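Local coordinates for protein phosphoinositol-specific phospholipase C (Pseudomonas sp., PDB 5FYR) that probably cleaves the phosphodiester bond of phosphoinositides in a calcium-dependent reaction, and here holds calcium and inositol in its probable active site, at residues A[6-11]-A[43-48]; A[238-243]-A[260-265]; A[132-137]-A[201-206]. All blocks are in the same frame, centred on the assembly; numbering follows the deposited sequence.

Interaction 1 of 3, residues A[6-11]-A[43-48]; sequences AFIDPA and SVRTLE. With CA (calcium ion), chain F; INS (1,2,3,4,5,6-hexahydroxy-cyclohexane), chain E.
The ring of F7 carries most of this contact. S43 O stands over the centre of one face, 3.3 Å above the plane, and lies 3.5 Å from F7 CD1; the same carbonyl accepts from R294 NH1. At the far end of the ring, F7 CZ sits over a face of the R45 guanidinium, 3.6 Å from R45 NH1, so ring and guanidinium planes meet at 87° and the ring comes in edge first. CG of F7 lies between the backbone N and the carbonyl carbon (chi1 72°), and that swings the ring over the S43 carbonyl. R45 bends at chi2 to bring its flat group round; NH1 is bonded to L41 O, and NH2 pairs with E3. This ties the N-terminal lead-in to the loop before strand 46-52, a strand of the probable TIM-type barrel. Farther along that strand, away from F7, E48 OE2 binds the calcium ion at 2.3 Å and accepts from inositol O3 at 2.7 Å; N27, D50 and D119 are further protein ligands. I8 touches more loosely, its CD1 4.5 Å from R45 NE, and beyond it the chain turns to the surface, where D9 OD1 takes A11 N in an Asx turn.

Interaction 2 of 3, residues A[238-243]-A[260-265]; sequences MNNMGK and RVWGDD. With INS (1,2,3,4,5,6-hexahydroxy-cyclohexane), chain E.
O4 of the inositol is gripped by both strands at once: R260 NH1 donates to it at 2.8 Å and N240 ND2 at 3.0 Å. The same two side chains are also tied to each other. They run side by side in the same direction, amide and guanidinium planes only 14° apart, and R260 NH1 reaches N240 OD1 at 3.0 Å, in the carbonyl plane and on a lone pair. That bond uses the amide oxygen and so turns the ND2 end of N240 to the ligand. R260 is extended from CG to NE, with CG anti to the backbone N (chi1 180°), a shape that carries the guanidinium up from the sheet; NH2 then donates to inositol O3 at 3.0 Å and forms a salt bridge with E48, a calcium ligand. W262 lies between the inositol ring and the backbone: C3 of the inositol sits 3.6 Å above one face, toward the rim, and G242 CA packs against the opposite face as a CH-pi contact. A water at the edge of the indole accepts from W262 NE1. Beneath, M241 N donates to R260 O, while R260 N and W262 N donate to N239 O and M241 O, fixing the parallel register. M241 and V261 turn to the other face, where in one of two modelled conformers M241 CE lies near V261 CG2. Past the strands, the CG and CD of K243 lie against D264 OD1, whose carboxylate pairs with K246 through OD2. The segments belong to the unit of strand 238-242, helix 249-254 and strand 258-262, a beta-alpha-beta crossover whose strand ends line an inositol pocket, consistent with the active-site mouth of a TIM-type barrel.

Interaction 3 of 3, residues A[132-137]-A[201-206]; sequences TPKDFD and EARTSK. With PO4 (phosphate ion), chain G.
R203 NE donates to D137 OD2 at 2.9 Å in a nearly straight hydrogen bond (163° at the hydrogen) that is also a salt bridge. The oxygen lies in the guanidinium plane, while the arginine meets it from above the carboxylate plane, the groups 79° apart. Along another edge, in its plane, the guanidinium holds a phosphate ion, probably from the crystallisation liquor, through NH1 to O3 at 2.9 Å and NH2 to O2 at 2.8 Å; K206 NZ joins at O3. A water bridges D137 OD2, R203 NH2 and K206 O. The arginine chain bends at chi2 and chi3 so that its CD packs on the backbone of P133 and K134, and K134 CB covers one face of the guanidinium. P133 CB and A202 CB touch at 3.8 Å. Farther out, D137 OD1 is bonded to Y199 OH, a second bond that probably limits rotation of the carboxylate. T132 and D135 form a capping box: T132 OG1 takes D135 N, and T132 N gives to D135 OD2. The first turn of helix 133-144 meets the C-terminal end of helix 193-203, while F136 meets the ring of F51 of strand 46-52 nearly parallel and that of W66 edge to face.

In the fold
Interactions 1 and 2 are both buried, and the far end of 43-48, E48, reaches the site formed in interaction 2: E48 OE1 and R260 NH2 form a salt bridge of 3.0 Å. Their strands lie in different parts of what is probably one barrel, 46-52 next to 20-25, and 238-242 next to 258-262. Interaction 1 rests on an aromatic ring without bonds across the segments, whereas interaction 2 has backbone pairing and polar ligand contacts. Interaction 3 is partly buried and lies on the opposite side of the chain's centre from both, its nearest atoms about 11 and 13 Å away; there helix ends meet through charge and a bound phosphate.

Interaction 1 of 3, residues A[6-11]-A[43-48]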
loop_
_atom_site.group_PDB
_atom_site.type_symbol
_atom_site.label_atom_id
_atom_site.label_comp_id
_atom_site.label_asym_id
_atom_site.label_seq_id
_atom_site.Cartn_x
_atom_site.Cartn_y
_atom_site.Cartn_z
ATOM N N ALA A 6 -14.440 -16.850 -3.549
ATOM C CA ALA A 6 -15.456 -16.871 -2.503
ATOM C C ALA A 6 -15.282 -15.796 -1.450
ATOM O O ALA A 6 -16.251 -15.308 -0.866
ATOM C CB ALA A 6 -15.491 -18.258 -1.846
ATOM N N PHE A 7 -14.041 -15.376 -1.239
ATOM C CA PHE A 7 -13.781 -14.396 -0.191
ATOM C C PHE A 7 -14.187 -12.955 -0.520
ATOM O O PHE A 7 -14.136 -12.099 0.373
ATOM C CB PHE A 7 -12.329 -14.464 0.339
ATOM C CG PHE A 7 -11.266 -13.932 -0.618
ATOM C CD1 PHE A 7 -10.994 -12.576 -0.693
ATOM C CD2 PHE A 7 -10.511 -14.790 -1.408
ATOM C CE1 PHE A 7 -9.996 -12.086 -1.514
ATOM C CE2 PHE A 7 -9.532 -14.286 -2.242
ATOM C CZ PHE A 7 -9.264 -12.932 -2.300
ATOM N N ILE A 8 -14.543 -12.682 -1.768
ATOM C CA ILE A 8 -14.971 -11.328 -2.156
ATOM C C ILE A 8 -16.507 -11.280 -2.223
ATOM O O ILE A 8 -17.129 -11.995 -3.036
ATOM C CB ILE A 8 -14.351 -10.941 -3.509
ATOM C CG1 ILE A 8 -12.804 -10.966 -3.437
ATOM C CG2 ILE A 8 -14.836 -9.574 -3.924
ATOM C CD1 ILE A 8 -12.087 -10.665 -4.768
ATOM N N ASP A 9 -17.104 -10.406 -1.393
ATOM C CA ASP A 9 -18.526 -10.109 -1.453
ATOM C C ASP A 9 -18.789 -9.507 -2.830
ATOM O O ASP A 9 -18.203 -8.477 -3.175
ATOM C CB ASP A 9 -18.877 -9.187 -0.283
ATOM C CG ASP A 9 -20.333 -8.765 -0.231
ATOM O OD1 ASP A 9 -21.070 -8.883 -1.251
ATOM O OD2 ASP A 9 -20.733 -8.329 0.860
ATOM N N PRO A 10 -19.687 -10.137 -3.636
ATOM C CA PRO A 10 -19.965 -9.573 -4.972
ATOM C C PRO A 10 -20.466 -8.123 -4.994
ATOM O O PRO A 10 -20.311 -7.437 -6.020
ATOM C CB PRO A 10 -21.068 -10.487 -5.504
ATOM C CG PRO A 10 -20.885 -11.753 -4.794
ATOM C CD PRO A 10 -20.402 -11.417 -3.433
ATOM N N ALA A 11 -21.038 -7.653 -3.884
ATOM C CA ALA A 11 -21.437 -6.244 -3.784
ATOM C C ALA A 11 -20.224 -5.283 -3.893
ATOM O O ALA A 11 -20.399 -4.060 -4.186
ATOM C CB ALA A 11 -22.186 -5.966 -2.479
ATOM N N SER A 43 -5.879 -15.637 -0.658
ATOM C CA SER A 43 -6.709 -15.239 0.484
ATOM C C SER A 43 -7.078 -13.775 0.555
ATOM O O SER A 43 -8.165 -13.461 1.085
ATOM C CB SER A 43 -6.011 -15.604 1.810
ATOM O OG SER A 43 -5.729 -16.956 1.930
ATOM N N VAL A 44 -6.207 -12.878 0.066
ATOM C CA VAL A 44 -6.380 -11.421 0.220
ATOM C C VAL A 44 -5.891 -10.704 -1.030
ATOM O O VAL A 44 -5.278 -11.317 -1.885
ATOM C CB VAL A 44 -5.660 -10.859 1.457
ATOM C CG1 VAL A 44 -6.289 -11.415 2.761
ATOM C CG2 VAL A 44 -4.173 -11.114 1.372
ATOM N N ARG A 45 -6.203 -9.419 -1.138
ATOM C CA ARG A 45 -5.774 -8.563 -2.255
ATOM C C ARG A 45 -4.910 -7.392 -1.794
ATOM O O ARG A 45 -4.617 -6.527 -2.606
ATOM C CB ARG A 45 -6.988 -8.050 -3.056
ATOM C CG ARG A 45 -7.743 -9.136 -3.800
ATOM C CD ARG A 45 -7.085 -9.585 -5.105
ATOM N NE ARG A 45 -7.700 -10.793 -5.692
ATOM C CZ ARG A 45 -7.353 -12.020 -5.340
ATOM N NH1 ARG A 45 -6.412 -12.246 -4.407
ATOM N NH2 ARG A 45 -7.938 -13.052 -5.900
ATOM N N THR A 46 -4.469 -7.376 -0.532
ATOM C CA THR A 46 -3.588 -6.318 -0.008
ATOM C C THR A 46 -2.453 -6.978 0.723
ATOM O O THR A 46 -2.670 -7.749 1.677
ATOM C CB THR A 46 -4.361 -5.347 0.901
ATOM O OG1 THR A 46 -5.394 -4.700 0.133
ATOM C CG2 THR A 46 -3.438 -4.303 1.479
ATOM N N LEU A 47 -1.225 -6.689 0.264
ATOM C CA LEU A 47 0.012 -7.342 0.695
ATOM C C LEU A 47 0.985 -6.272 1.249
ATOM O O LEU A 47 0.666 -5.091 1.278
ATOM C CB LEU A 47 0.655 -8.140 -0.482
ATOM C CG LEU A 47 -0.120 -9.420 -0.986
ATOM C CD1 LEU A 47 -1.360 -9.172 -1.772
ATOM C CD2 LEU A 47 0.822 -10.182 -1.865
ATOM N N GLU A 48 2.127 -6.741 1.724
ATOM C CA GLU A 48 3.158 -5.905 2.289
ATOM C C GLU A 48 4.564 -6.448 2.001
ATOM O O GLU A 48 4.789 -7.636 2.100
ATOM C CB GLU A 48 2.928 -5.767 3.809
ATOM C CG GLU A 48 3.929 -4.834 4.507
ATOM C CD GLU A 48 3.619 -4.588 5.989
ATOM O OE1 GLU A 48 2.735 -5.287 6.564
ATOM O OE2 GLU A 48 4.312 -3.721 6.600
HETATM CA CA CA F . 6.352 -4.008 7.652
HETATM C C1 INS E . 5.231 -1.327 10.987
HETATM C C2 INS E . 4.317 -2.363 10.328
HETATM C C3 INS E . 3.348 -1.814 9.350
HETATM C C4 INS E . 3.843 -0.695 8.523
HETATM C C5 INS E . 4.762 0.281 9.134
HETATM C C6 INS E . 5.742 -0.249 10.086
HETATM O O1 INS E . 6.316 -2.081 11.520
HETATM O O2 INS E . 5.210 -3.249 9.625
HETATM O O3 INS E . 2.678 -2.839 8.619
HETATM O O4 INS E . 2.832 -0.173 7.703
HETATM O O5 INS E . 5.227 1.335 8.295
HETATM O O6 INS E . 6.568 0.682 10.694
HETATM O O HOH W 1 7.680 -4.054 9.746
#

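Interaction 2 of 3, residues A[238-243]-A[260-265]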
loop_
_atom_site.group_PDB
_atom_site.type_symbol
_atom_site.label_atom_id
_atom_site.label_comp_id
_atom_site.label_asym_id
_atom_site.label_seq_id
_atom_site.Cartn_x
_atom_site.Cartn_y
_atom_site.Cartn_z
ATOM N N MET A 238 -4.072 8.629 1.433
ATOM C CA MET A 238 -4.025 7.401 2.217
ATOM C C MET A 238 -3.415 7.710 3.553
ATOM O O MET A 238 -2.627 8.649 3.633
ATOM C CB MET A 238 -3.207 6.309 1.534
ATOM C CG MET A 238 -3.759 5.862 0.209
ATOM S SD MET A 238 -3.113 4.223 -0.163
ATOM C CE MET A 238 -3.927 3.831 -1.696
ATOM N N ASN A 239 -3.801 6.951 4.594
ATOM C CA ASN A 239 -3.273 7.227 5.960
ATOM C C ASN A 239 -3.001 5.910 6.624
ATOM O O ASN A 239 -3.794 4.962 6.492
ATOM C CB ASN A 239 -4.266 8.056 6.772
ATOM C CG ASN A 239 -4.270 9.491 6.340
ATOM O OD1 ASN A 239 -3.449 10.325 6.817
ATOM N ND2 ASN A 239 -5.174 9.824 5.498
ATOM N N ASN A 240 -1.889 5.849 7.352
ATOM C CA ASN A 240 -1.425 4.601 7.994
ATOM C C ASN A 240 -1.449 4.788 9.527
ATOM O O ASN A 240 -0.858 5.728 10.039
ATOM C CB ASN A 240 -0.011 4.228 7.529
ATOM C CG ASN A 240 0.261 2.707 7.616
ATOM O OD1 ASN A 240 -0.527 1.857 7.135
ATOM N ND2 ASN A 240 1.378 2.363 8.216
ATOM N N MET A 241 -2.104 3.866 10.222
ATOM C CA MET A 241 -2.262 3.964 11.673
ATOM C C MET A 241 -1.869 2.693 12.372
ATOM O O MET A 241 -2.269 1.600 11.988
ATOM C CB MET A 241 -3.715 4.238 12.057
ATOM C CG MET A 241 -4.248 5.559 11.530
ATOM S SD MET A 241 -5.997 5.549 11.131
ATOM C CE MET A 241 -5.906 4.787 9.519
ATOM N N GLY A 242 -1.093 2.830 13.423
ATOM C CA GLY A 242 -0.950 1.742 14.404
ATOM C C GLY A 242 -2.173 1.549 15.284
ATOM O O GLY A 242 -3.117 2.343 15.248
ATOM N N LYS A 243 -2.149 0.473 16.080
ATOM C CA LYS A 243 -3.265 0.096 16.916
ATOM C C LYS A 243 -3.785 1.255 17.751
ATOM O O LYS A 243 -4.995 1.484 17.818
ATOM C CB LYS A 243 -2.844 -1.086 17.844
ATOM C CG LYS A 243 -3.787 -1.463 18.926
ATOM C CD LYS A 243 -3.359 -2.737 19.658
ATOM C CE LYS A 243 -2.090 -2.595 20.500
ATOM N NZ LYS A 243 -1.896 -3.800 21.382
ATOM N N ARG A 260 -5.406 2.494 6.638
ATOM C CA ARG A 260 -4.895 1.186 7.017
ATOM C C ARG A 260 -4.529 1.181 8.502
ATOM O O ARG A 260 -3.908 2.116 8.997
ATOM C CB ARG A 260 -3.642 0.832 6.187
ATOM C CG ARG A 260 -3.022 -0.523 6.509
ATOM C CD ARG A 260 -2.038 -0.959 5.428
ATOM N NE ARG A 260 -1.261 -2.158 5.731
ATOM C CZ ARG A 260 -0.218 -2.158 6.533
ATOM N NH1 ARG A 260 0.180 -1.046 7.150
ATOM N NH2 ARG A 260 0.480 -3.272 6.678
ATOM N N VAL A 261 -4.884 0.077 9.179
ATOM C CA VAL A 261 -4.519 -0.142 10.588
ATOM C C VAL A 261 -3.764 -1.418 10.730
ATOM O O VAL A 261 -4.199 -2.459 10.233
ATOM C CB VAL A 261 -5.766 -0.150 11.489
ATOM C CG1 VAL A 261 -5.435 -0.556 12.927
ATOM C CG2 VAL A 261 -6.484 1.205 11.441
ATOM N N TRP A 262 -2.609 -1.333 11.371
ATOM C CA TRP A 262 -1.759 -2.489 11.609
ATOM C C TRP A 262 -1.540 -2.654 13.107
ATOM O O TRP A 262 -1.690 -1.710 13.877
ATOM C CB TRP A 262 -0.386 -2.310 10.913
ATOM C CG TRP A 262 0.368 -1.080 11.329
ATOM C CD1 TRP A 262 0.271 0.161 10.771
ATOM C CD2 TRP A 262 1.360 -0.971 12.337
ATOM N NE1 TRP A 262 1.106 1.034 11.392
ATOM C CE2 TRP A 262 1.809 0.374 12.338
ATOM C CE3 TRP A 262 1.952 -1.874 13.229
ATOM C CZ2 TRP A 262 2.771 0.859 13.235
ATOM C CZ3 TRP A 262 2.929 -1.385 14.098
ATOM C CH2 TRP A 262 3.319 -0.036 14.094
ATOM N N GLY A 263 -1.220 -3.896 13.493
ATOM C CA GLY A 263 -0.925 -4.251 14.876
ATOM C C GLY A 263 -2.147 -4.529 15.742
ATOM O O GLY A 263 -2.014 -4.668 16.946
ATOM N N ASP A 264 -3.339 -4.608 15.154
ATOM C CA ASP A 264 -4.568 -4.778 15.966
ATOM C C ASP A 264 -5.204 -6.150 15.747
ATOM O O ASP A 264 -6.378 -6.290 15.578
ATOM C CB ASP A 264 -5.557 -3.677 15.612
ATOM C CG ASP A 264 -6.574 -3.415 16.706
ATOM O OD1 ASP A 264 -6.315 -3.682 17.879
ATOM O OD2 ASP A 264 -7.651 -2.918 16.334
ATOM N N ASP A 265 -4.376 -7.166 15.781
ATOM C CA ASP A 265 -4.752 -8.530 15.385
ATOM C C ASP A 265 -5.793 -9.214 16.255
ATOM O O ASP A 265 -6.386 -10.208 15.817
ATOM C CB ASP A 265 -3.487 -9.433 15.394
ATOM C CG ASP A 265 -2.462 -8.987 14.412
ATOM O OD1 ASP A 265 -1.772 -7.958 14.675
ATOM O OD2 ASP A 265 -2.382 -9.591 13.354
HETATM C C1 INS E . 5.231 -1.327 10.987
HETATM C C2 INS E . 4.317 -2.363 10.328
HETATM C C3 INS E . 3.348 -1.814 9.350
HETATM C C4 INS E . 3.843 -0.695 8.523
HETATM C C5 INS E . 4.762 0.281 9.134
HETATM C C6 INS E . 5.742 -0.249 10.086
HETATM O O1 INS E . 6.316 -2.081 11.520
HETATM O O2 INS E . 5.210 -3.249 9.625
HETATM O O3 INS E . 2.678 -2.839 8.619
HETATM O O4 INS E . 2.832 -0.173 7.703
HETATM O O5 INS E . 5.227 1.335 8.295
HETATM O O6 INS E . 6.568 0.682 10.694
HETATM O O HOH W 2 1.491 4.038 11.314
HETATM O O HOH W 3 -2.803 -6.149 19.179
#

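Interaction 3 of 3, residues A[132-137]-A[201-206]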
loop_
_atom_site.group_PDB
_atom_site.type_symbol
_atom_site.label_atom_id
_atom_site.label_comp_id
_atom_site.label_asym_id
_atom_site.label_seq_id
_atom_site.Cartn_x
_atom_site.Cartn_y
_atom_site.Cartn_z
ATOM N N THR A 132 17.332 6.604 -5.539
ATOM C CA THR A 132 16.562 7.830 -5.320
ATOM C C THR A 132 15.060 7.532 -5.519
ATOM O O THR A 132 14.694 6.462 -6.029
ATOM C CB THR A 132 16.955 8.894 -6.349
ATOM O OG1 THR A 132 16.575 8.479 -7.662
ATOM C CG2 THR A 132 18.431 9.140 -6.314
ATOM N N PRO A 133 14.182 8.466 -5.114
ATOM C CA PRO A 133 12.757 8.339 -5.482
ATOM C C PRO A 133 12.519 8.087 -6.992
ATOM O O PRO A 133 11.654 7.283 -7.362
ATOM C CB PRO A 133 12.183 9.690 -5.063
ATOM C CG PRO A 133 12.984 10.081 -3.895
ATOM C CD PRO A 133 14.399 9.628 -4.236
ATOM N N LYS A 134 13.279 8.768 -7.865
ATOM C CA LYS A 134 13.205 8.512 -9.301
ATOM C C LYS A 134 13.572 7.066 -9.665
ATOM O O LYS A 134 12.883 6.420 -10.438
ATOM C CB LYS A 134 14.021 9.529 -10.094
ATOM C CG LYS A 134 14.048 9.264 -11.606
ATOM C CD LYS A 134 14.691 10.475 -12.265
ATOM C CE LYS A 134 14.965 10.245 -13.718
ATOM N NZ LYS A 134 16.237 9.489 -13.900
ATOM N N ASP A 135 14.633 6.551 -9.055
ATOM C CA ASP A 135 15.029 5.171 -9.309
ATOM C C ASP A 135 13.975 4.154 -8.871
ATOM O O ASP A 135 13.735 3.142 -9.535
ATOM C CB ASP A 135 16.342 4.835 -8.619
ATOM C CG ASP A 135 17.505 5.641 -9.171
ATOM O OD1 ASP A 135 17.784 5.505 -10.387
ATOM O OD2 ASP A 135 18.085 6.463 -8.422
ATOM N N PHE A 136 13.340 4.464 -7.754
ATOM C CA PHE A 136 12.257 3.654 -7.245
ATOM C C PHE A 136 11.048 3.635 -8.158
ATOM O O PHE A 136 10.559 2.583 -8.506
ATOM C CB PHE A 136 11.946 4.118 -5.835
ATOM C CG PHE A 136 10.976 3.264 -5.094
ATOM C CD1 PHE A 136 11.360 2.031 -4.596
ATOM C CD2 PHE A 136 9.718 3.720 -4.875
ATOM C CE1 PHE A 136 10.509 1.234 -3.911
ATOM C CE2 PHE A 136 8.839 2.949 -4.139
ATOM C CZ PHE A 136 9.236 1.682 -3.687
ATOM N N ASP A 137 10.607 4.817 -8.584
ATOM C CA ASP A 137 9.519 4.889 -9.572
ATOM C C ASP A 137 9.865 4.119 -10.854
ATOM O O ASP A 137 8.997 3.485 -11.447
ATOM C CB ASP A 137 9.176 6.340 -9.933
ATOM C CG ASP A 137 8.167 6.982 -8.998
ATOM O OD1 ASP A 137 7.789 6.356 -7.996
ATOM O OD2 ASP A 137 7.738 8.130 -9.282
ATOM N N GLU A 201 8.133 15.339 -2.837
ATOM C CA GLU A 201 8.791 16.545 -3.368
ATOM C C GLU A 201 9.583 16.246 -4.612
ATOM O O GLU A 201 9.623 17.066 -5.514
ATOM C CB GLU A 201 9.662 17.218 -2.283
ATOM C CG GLU A 201 8.756 17.850 -1.229
ATOM C CD GLU A 201 9.394 18.903 -0.378
ATOM O OE1 GLU A 201 10.643 18.998 -0.310
ATOM O OE2 GLU A 201 8.609 19.661 0.186
ATOM N N ALA A 202 10.169 15.049 -4.669
ATOM C CA ALA A 202 10.949 14.629 -5.841
ATOM C C ALA A 202 10.075 14.286 -7.073
ATOM O O ALA A 202 10.380 14.649 -8.203
ATOM C CB ALA A 202 11.806 13.407 -5.483
ATOM N N ARG A 203 8.974 13.583 -6.831
ATOM C CA ARG A 203 8.173 13.034 -7.909
ATOM C C ARG A 203 6.934 13.818 -8.289
ATOM O O ARG A 203 6.442 13.653 -9.420
ATOM C CB ARG A 203 7.805 11.563 -7.586
ATOM C CG ARG A 203 8.992 10.681 -7.265
ATOM C CD ARG A 203 10.112 10.682 -8.320
ATOM N NE ARG A 203 9.650 10.303 -9.631
ATOM C CZ ARG A 203 10.095 10.845 -10.760
ATOM N NH1 ARG A 203 11.048 11.776 -10.732
ATOM N NH2 ARG A 203 9.568 10.477 -11.911
ATOM N N THR A 204 6.436 14.650 -7.364
ATOM C CA THR A 204 5.222 15.408 -7.548
ATOM C C THR A 204 4.146 14.577 -8.297
ATOM O O THR A 204 3.845 13.466 -7.894
ATOM C CB THR A 204 5.522 16.828 -8.108
ATOM O OG1 THR A 204 6.051 16.764 -9.435
ATOM C CG2 THR A 204 6.518 17.563 -7.225
ATOM N N SER A 205 3.530 15.133 -9.346
ATOM C CA SER A 205 2.418 14.496 -10.028
ATOM C C SER A 205 2.832 13.273 -10.856
ATOM O O SER A 205 1.981 12.540 -11.326
ATOM C CB SER A 205 1.692 15.496 -10.897
ATOM O OG SER A 205 2.538 16.002 -11.910
ATOM N N LYS A 206 4.134 13.070 -11.046
ATOM C CA LYS A 206 4.591 11.890 -11.735
ATOM C C LYS A 206 4.675 10.650 -10.876
ATOM O O LYS A 206 4.911 9.563 -11.421
ATOM C CB LYS A 206 5.974 12.108 -12.382
ATOM C CG LYS A 206 6.027 13.247 -13.390
ATOM C CD LYS A 206 7.479 13.499 -13.782
ATOM C CE LYS A 206 8.274 14.092 -12.623
ATOM N NZ LYS A 206 9.226 15.158 -13.047
HETATM P P PO4 G . 11.419 12.529 -14.595
HETATM O O1 PO4 G . 12.734 12.139 -15.249
HETATM O O2 PO4 G . 10.542 11.316 -14.361
HETATM O O3 PO4 G . 11.687 13.129 -13.217
HETATM O O4 PO4 G . 10.771 13.569 -15.496
HETATM O O HOH W 4 7.433 8.537 -12.135
#